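Local coordinates for protein phosphoribosylaminoimidazole-succinocarboxamide synthase (Thermotoga maritima, PDB 1KUT) that catalyses the ATP-dependent joining of L-aspartate to carboxyaminoimidazole ribotide, giving SAICAR, in de novo purine biosynthesis, at residues 52-56 / 57-61; 147-150 / 151-155; 184-187 / 188-192. All blocks are in the same frame, centred on the assembly; numbering follows the deposited sequence.

Contact 1: residues 52-56 / 57-61; sequences KYLSE and KGIKT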
loop_
_atom_site.group_PDB
_atom_site.type_symbol
_atom_site.label_atom_id
_atom_site.label_comp_id
_atom_site.label_asym_id
_atom_site.label_seq_id
_atom_site.Cartn_x
_atom_site.Cartn_y
_atom_site.Cartn_z
ATOM N N LYS B 52 9.148 -28.186 7.258
ATOM C CA LYS B 52 9.250 -29.209 8.297
ATOM C C LYS B 52 9.915 -28.539 9.509
ATOM O O LYS B 52 9.452 -28.658 10.646
ATOM C CB LYS B 52 10.115 -30.370 7.792
ATOM C CG LYS B 52 10.216 -31.554 8.743
ATOM C CD LYS B 52 8.863 -32.244 8.909
ATOM C CE LYS B 52 8.966 -33.455 9.833
ATOM N NZ LYS B 52 7.612 -33.928 10.268
ATOM N N TYR B 53 10.997 -27.816 9.245
ATOM C CA TYR B 53 11.735 -27.091 10.279
ATOM C C TYR B 53 10.817 -26.128 11.032
ATOM O O TYR B 53 10.886 -26.008 12.251
ATOM C CB TYR B 53 12.866 -26.304 9.616
ATOM C CG TYR B 53 13.537 -25.268 10.485
ATOM C CD1 TYR B 53 14.436 -25.639 11.491
ATOM C CD2 TYR B 53 13.311 -23.909 10.267
ATOM C CE1 TYR B 53 15.104 -24.669 12.258
ATOM C CE2 TYR B 53 13.958 -22.941 11.018
ATOM C CZ TYR B 53 14.858 -23.323 12.013
ATOM O OH TYR B 53 15.504 -22.346 12.748
ATOM N N LEU B 54 9.985 -25.425 10.276
ATOM C CA LEU B 54 9.033 -24.457 10.801
ATOM C C LEU B 54 7.931 -25.118 11.643
ATOM O O LEU B 54 7.615 -24.654 12.748
ATOM C CB LEU B 54 8.389 -23.711 9.628
ATOM C CG LEU B 54 8.903 -22.338 9.161
ATOM C CD1 LEU B 54 10.389 -22.211 9.387
ATOM C CD2 LEU B 54 8.534 -22.150 7.684
ATOM N N SER B 55 7.352 -26.193 11.108
ATOM C CA SER B 55 6.274 -26.920 11.777
ATOM C C SER B 55 6.685 -27.571 13.097
ATOM O O SER B 55 5.916 -27.569 14.059
ATOM C CB SER B 55 5.700 -27.993 10.848
ATOM O OG SER B 55 5.152 -27.408 9.680
ATOM N N GLU B 56 7.877 -28.153 13.159
ATOM C CA GLU B 56 8.264 -28.745 14.427
ATOM C C GLU B 56 8.466 -27.641 15.448
ATOM O O GLU B 56 8.676 -27.908 16.620
ATOM C CB GLU B 56 9.517 -29.620 14.294
ATOM C CG GLU B 56 10.462 -29.250 13.190
ATOM C CD GLU B 56 11.618 -30.238 13.074
ATOM O OE1 GLU B 56 11.353 -31.462 12.964
ATOM O OE2 GLU B 56 12.789 -29.789 13.090
ATOM N N LYS B 57 8.370 -26.392 15.004
ATOM C CA LYS B 57 8.520 -25.266 15.920
ATOM C C LYS B 57 7.162 -24.729 16.366
ATOM O O LYS B 57 7.094 -23.846 17.214
ATOM C CB LYS B 57 9.332 -24.147 15.270
ATOM C CG LYS B 57 10.736 -24.586 14.847
ATOM C CD LYS B 57 11.493 -23.463 14.156
ATOM C CE LYS B 57 11.902 -22.403 15.156
ATOM N NZ LYS B 57 12.883 -22.946 16.143
ATOM N N GLY B 58 6.082 -25.264 15.795
ATOM C CA GLY B 58 4.749 -24.819 16.184
ATOM C C GLY B 58 4.025 -24.035 15.108
ATOM O O GLY B 58 2.795 -23.944 15.081
ATOM N N ILE B 59 4.808 -23.450 14.217
ATOM C CA ILE B 59 4.261 -22.675 13.128
ATOM C C ILE B 59 3.446 -23.636 12.284
ATOM O O ILE B 59 3.924 -24.713 11.916
ATOM C CB ILE B 59 5.417 -22.049 12.330
ATOM C CG1 ILE B 59 6.100 -21.001 13.219
ATOM C CG2 ILE B 59 4.909 -21.473 11.008
ATOM C CD1 ILE B 59 7.446 -20.501 12.729
ATOM N N LYS B 60 2.207 -23.252 11.998
ATOM C CA LYS B 60 1.312 -24.084 11.203
ATOM C C LYS B 60 1.558 -23.879 9.718
ATOM O O LYS B 60 1.500 -22.743 9.230
ATOM C CB LYS B 60 -0.159 -23.740 11.499
ATOM C CG LYS B 60 -0.592 -23.928 12.950
ATOM C CD LYS B 60 -2.072 -23.601 13.132
ATOM C CE LYS B 60 -2.554 -23.988 14.531
ATOM N NZ LYS B 60 -1.784 -23.293 15.606
ATOM N N THR B 61 1.838 -24.971 9.007
ATOM C CA THR B 61 2.056 -24.916 7.565
ATOM C C THR B 61 1.224 -26.059 6.991
ATOM O O THR B 61 0.828 -26.971 7.725
ATOM C CB THR B 61 3.550 -25.085 7.182
ATOM O OG1 THR B 61 3.909 -26.467 7.192
ATOM C CG2 THR B 61 4.440 -24.345 8.176
HETATM O O HOH W 1 3.178 -27.216 13.611
#
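Gly58 N donates to Ser55 O at 2.9 Å with an N-H...O angle of 162°, and Ile59 N reaches Leu54 O in a second, weak bond of 3.4 Å. With the positive phi of Gly58, these two bonds back into the last turn identify a Schellman motif, which ends helix 39-55 before strand 63-67. At this phi a CB would collide with Lys57 O, which favours glycine here.

The packed side centres on buried Leu54: Ile59 CB sits 3.4 Å from Leu54 O, Leu54 CG and Ile59 CD1 make an ordinary apolar contact of 4.3 Å, and both side chains lie against Ile151. At the margin, Ser55 OG accepts from Thr61 OG1 at 2.9 Å and also bonds to Met51 O. An alanine in place of Ser55 is likely to leave the Thr61 hydroxyl without this acceptor and free to turn.

The solvent side holds exposed Glu56, Lys57 and Gly58, and a water that donates to Ser55 O (2.8 Å) and lies within bonding distance of Ile59 O. Lys57 CG, beside the backbone N (chi1 -59°), sets CD over one face of the Tyr53 ring, 4.0 Å from its centroid and 14° off the normal, a CH-pi contact; bends at chi3 and chi4 carry the ammonium end away. Between the last helical turn and the departing chain, Ser55 CA-H points almost straight at Ile59 O, with CA and O 3.2 Å apart.

Contact 2: residues 147-150 / 151-155; sequences AAVK and ITLAL
The carbonyl O of Ala148 is gripped twice by Thr152: its backbone N donates at 2.8 Å, and its OG1 donates at 2.5 Å to the same Ala148 O, a very short bond. The first torsion explains the pairing, because OG1 stands anti to the carbonyl carbon and beside the backbone N (chi1 -58°), where both protons can face back one turn. The amide comes in tilted 23° from the carbonyl plane. Thr152 OG1 also bonds to Tyr171 OH, so the hydroxyl links the helix to strand 164-175.

These residues form one continuous piece of alpha-helix 138-160, as the successive i to i-4 bonds and helical phi/psi show; Ile151 N to Ala147 O, at 2.8 Å, is nearly linear at 176°. The helix has two unlike sides. Ala148, Ile151, Thr152 and Leu155 are buried, and each of them touches strand 164-175 or strand 78-87, whereas Lys150 is exposed. On a partly exposed flank, Val149 and Leu153 run alongside each other, one turn apart, Val149 CG1 meeting Leu153 CD2 at 3.5 Å. Ile151 instead lays CG1 against the carbonyl O of Ala147, 3.3 Å away.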
loop_
_atom_site.group_PDB
_atom_site.type_symbol
_atom_site.label_atom_id
_atom_site.label_comp_id
_atom_site.label_asym_id
_atom_site.label_seq_id
_atom_site.Cartn_x
_atom_site.Cartn_y
_atom_site.Cartn_z
ATOM N N ALA B 147 2.646 -14.118 12.016
ATOM C CA ALA B 147 3.167 -15.368 11.521
ATOM C C ALA B 147 4.326 -15.069 10.564
ATOM O O ALA B 147 5.432 -15.609 10.715
ATOM C CB ALA B 147 2.064 -16.131 10.817
ATOM N N ALA B 148 4.075 -14.200 9.587
ATOM C CA ALA B 148 5.096 -13.837 8.608
ATOM C C ALA B 148 6.431 -13.466 9.253
ATOM O O ALA B 148 7.473 -14.008 8.870
ATOM C CB ALA B 148 4.602 -12.696 7.739
ATOM N N VAL B 149 6.416 -12.538 10.215
ATOM C CA VAL B 149 7.651 -12.144 10.891
ATOM C C VAL B 149 8.251 -13.317 11.680
ATOM O O VAL B 149 9.449 -13.585 11.594
ATOM C CB VAL B 149 7.412 -10.934 11.824
ATOM C CG1 VAL B 149 8.616 -10.715 12.742
ATOM C CG2 VAL B 149 7.185 -9.687 10.979
ATOM N N LYS B 150 7.423 -14.021 12.442
ATOM C CA LYS B 150 7.905 -15.173 13.201
ATOM C C LYS B 150 8.682 -16.105 12.261
ATOM O O LYS B 150 9.845 -16.434 12.498
ATOM C CB LYS B 150 6.720 -15.937 13.789
ATOM C CG LYS B 150 7.103 -17.185 14.578
ATOM C CD LYS B 150 7.079 -16.923 16.069
ATOM C CE LYS B 150 5.710 -16.410 16.465
ATOM N NZ LYS B 150 4.667 -17.279 15.838
ATOM N N ILE B 151 8.014 -16.526 11.196
ATOM C CA ILE B 151 8.608 -17.419 10.212
ATOM C C ILE B 151 9.872 -16.819 9.620
ATOM O O ILE B 151 10.885 -17.493 9.478
ATOM C CB ILE B 151 7.617 -17.695 9.060
ATOM C CG1 ILE B 151 6.434 -18.510 9.568
ATOM C CG2 ILE B 151 8.310 -18.443 7.927
ATOM C CD1 ILE B 151 5.307 -18.618 8.551
ATOM N N THR B 152 9.802 -15.542 9.278
ATOM C CA THR B 152 10.927 -14.842 8.681
ATOM C C THR B 152 12.141 -14.866 9.584
ATOM O O THR B 152 13.252 -15.126 9.122
ATOM C CB THR B 152 10.542 -13.396 8.356
ATOM O OG1 THR B 152 9.411 -13.412 7.483
ATOM C CG2 THR B 152 11.683 -12.666 7.677
ATOM N N LEU B 153 11.940 -14.597 10.869
ATOM C CA LEU B 153 13.050 -14.630 11.810
ATOM C C LEU B 153 13.559 -16.073 12.007
ATOM O O LEU B 153 14.766 -16.320 12.027
ATOM C CB LEU B 153 12.617 -14.007 13.148
ATOM C CG LEU B 153 12.897 -12.503 13.338
ATOM C CD1 LEU B 153 13.241 -11.813 11.998
ATOM C CD2 LEU B 153 11.681 -11.854 13.992
ATOM N N ALA B 154 12.644 -17.023 12.139
ATOM C CA ALA B 154 13.037 -18.423 12.304
ATOM C C ALA B 154 13.885 -18.868 11.121
ATOM O O ALA B 154 14.883 -19.570 11.297
ATOM C CB ALA B 154 11.811 -19.301 12.404
ATOM N N LEU B 155 13.485 -18.459 9.914
ATOM C CA LEU B 155 14.209 -18.822 8.695
ATOM C C LEU B 155 15.527 -18.076 8.608
ATOM O O LEU B 155 16.528 -18.600 8.107
ATOM C CB LEU B 155 13.367 -18.520 7.449
ATOM C CG LEU B 155 12.223 -19.475 7.147
ATOM C CD1 LEU B 155 11.538 -19.072 5.846
ATOM C CD2 LEU B 155 12.787 -20.889 7.037
#

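Contact 3: residues 184-187 / 188-192; sequences GDEI and SPDTF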
loop_
_atom_site.group_PDB
_atom_site.type_symbol
_atom_site.label_atom_id
_atom_site.label_comp_id
_atom_site.label_asym_id
_atom_site.label_seq_id
_atom_site.Cartn_x
_atom_site.Cartn_y
_atom_site.Cartn_z
ATOM N N GLY B 184 0.717 -21.477 3.314
ATOM C CA GLY B 184 0.526 -22.334 2.161
ATOM C C GLY B 184 1.682 -22.113 1.208
ATOM O O GLY B 184 2.815 -21.861 1.626
ATOM N N ASP B 185 1.383 -22.198 -0.076
ATOM C CA ASP B 185 2.347 -22.001 -1.143
ATOM C C ASP B 185 3.658 -22.748 -0.967
ATOM O O ASP B 185 3.650 -23.944 -0.688
ATOM C CB ASP B 185 2.616 -20.515 -1.343
ATOM C CG ASP B 185 3.040 -20.197 -2.774
ATOM O OD1 ASP B 185 2.301 -20.587 -3.700
ATOM O OD2 ASP B 185 4.099 -19.569 -2.978
ATOM N N GLU B 186 4.783 -22.060 -1.125
ATOM C CA GLU B 186 6.084 -22.713 -1.020
ATOM C C GLU B 186 7.149 -21.849 -0.336
ATOM O O GLU B 186 6.855 -20.769 0.193
ATOM C CB GLU B 186 6.568 -23.100 -2.421
ATOM C CG GLU B 186 6.959 -21.909 -3.323
ATOM C CD GLU B 186 7.435 -22.334 -4.725
ATOM O OE1 GLU B 186 6.584 -22.581 -5.614
ATOM O OE2 GLU B 186 8.664 -22.435 -4.938
ATOM N N ILE B 187 8.385 -22.344 -0.347
ATOM C CA ILE B 187 9.509 -21.632 0.230
ATOM C C ILE B 187 10.762 -22.056 -0.519
ATOM O O ILE B 187 11.417 -23.036 -0.159
ATOM C CB ILE B 187 9.709 -21.947 1.722
ATOM C CG1 ILE B 187 8.449 -21.634 2.522
ATOM C CG2 ILE B 187 10.812 -21.077 2.265
ATOM C CD1 ILE B 187 8.617 -21.884 4.019
ATOM N N SER B 188 11.110 -21.310 -1.564
ATOM C CA SER B 188 12.284 -21.651 -2.350
ATOM C C SER B 188 12.855 -20.394 -2.962
ATOM O O SER B 188 12.344 -19.304 -2.723
ATOM C CB SER B 188 11.888 -22.618 -3.463
ATOM O OG SER B 188 11.012 -21.966 -4.378
ATOM N N PRO B 189 13.938 -20.529 -3.755
ATOM C CA PRO B 189 14.542 -19.355 -4.391
ATOM C C PRO B 189 13.512 -18.552 -5.157
ATOM O O PRO B 189 13.715 -17.372 -5.431
ATOM C CB PRO B 189 15.621 -19.968 -5.281
ATOM C CG PRO B 189 16.133 -21.088 -4.394
ATOM C CD PRO B 189 14.816 -21.706 -3.898
ATOM N N ASP B 190 12.394 -19.184 -5.502
ATOM C CA ASP B 190 11.338 -18.467 -6.212
ATOM C C ASP B 190 10.606 -17.464 -5.299
ATOM O O ASP B 190 10.002 -16.515 -5.785
ATOM C CB ASP B 190 10.296 -19.443 -6.765
ATOM C CG ASP B 190 10.721 -20.102 -8.059
ATOM O OD1 ASP B 190 9.868 -20.766 -8.680
ATOM O OD2 ASP B 190 11.889 -19.971 -8.462
ATOM N N THR B 191 10.662 -17.664 -3.981
ATOM C CA THR B 191 9.934 -16.791 -3.057
ATOM C C THR B 191 10.764 -15.997 -2.077
ATOM O O THR B 191 10.217 -15.266 -1.242
ATOM C CB THR B 191 8.887 -17.597 -2.224
ATOM O OG1 THR B 191 9.544 -18.668 -1.533
ATOM C CG2 THR B 191 7.818 -18.187 -3.122
ATOM N N PHE B 192 12.078 -16.144 -2.153
ATOM C CA PHE B 192 12.952 -15.409 -1.264
ATOM C C PHE B 192 14.281 -15.092 -1.931
ATOM O O PHE B 192 14.666 -15.747 -2.911
ATOM C CB PHE B 192 13.159 -16.178 0.054
ATOM C CG PHE B 192 13.872 -17.509 -0.083
ATOM C CD1 PHE B 192 15.207 -17.579 -0.498
ATOM C CD2 PHE B 192 13.241 -18.687 0.318
ATOM C CE1 PHE B 192 15.903 -18.793 -0.501
ATOM C CE2 PHE B 192 13.931 -19.915 0.320
ATOM C CZ PHE B 192 15.270 -19.961 -0.089
HETATM O O HOH W 2 8.234 -18.393 0.952
#
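Glu186 and Ser188 meet through Ser188 OG, which donates to Glu186 OE2 in a very short bond of 2.5 Å. They belong to the buried loop joining strands 181-183 and 192-196, which both pair with strand 164-175 in the six-stranded antiparallel sheet; within it Ser188 to Thr191 form a type I beta turn, judged by the backbone angles of Pro189 and Asp190 and the Thr191 N to Ser188 O bond. This acidic loop probably lies at or near the nucleotide and metal site, as in relatives.

Glu186 starts with CG between the backbone N and the carbonyl carbon (chi1 70°) and then runs extended, which carries its carboxylate over to the serine. On the way it passes obliquely across Thr191, with Glu186 CG 3.8 Å from Thr191 CG2. The same methyl faces Asp185: the two side chains run antiparallel past one another, Asp185 OD2 to Thr191 CG2 being 4.0 Å.

Glu186 OE2 and Asp190 OD1 are 4.3 Å apart, and each carboxylate has its own salt bridge, Glu186 OE1 with Lys8 and Asp190 OD1 with Lys39. Asp190 OD2 is held by Tyr217 OH.

On the other flank Ile187 stands roughly perpendicular to Phe192. Ile187 CG2 approaches the ring at its edge, near the plane, 3.9 Å from Phe192 CE2, while Ser188 O lies above one ring face, toward the rim.

Thr191 OG1 accepts from Ser188 N at 3.1 Å with an angle of 157°, and donates to a water 2.8 Å from Thr191 OG1 that in turn donates to Glu186 O.

The three contacts follow one another along the chain but converge in space, their centres about 11 Å apart for contacts 1 and 2, about 13 Å for 2 and 3, and about 15 Å for 1 and 3. Leu54 of contact 1 is common to both other contacts: its CD1 lies 3.6 Å from Leu155 CD2 of contact 2, and Leu54 CD2 lies 3.7 Å from Ile187 CD1 of contact 3. Contacts 1 and 2 also join through a probable hydrogen bond, Tyr53 OH to Ala154 O at 3.2 Å. Helices 39-55 and 138-160 thus share an apolar seam with the 184-192 loop. The seam backs this loop, whose acidic residues probably lie at the active site, as in relatives.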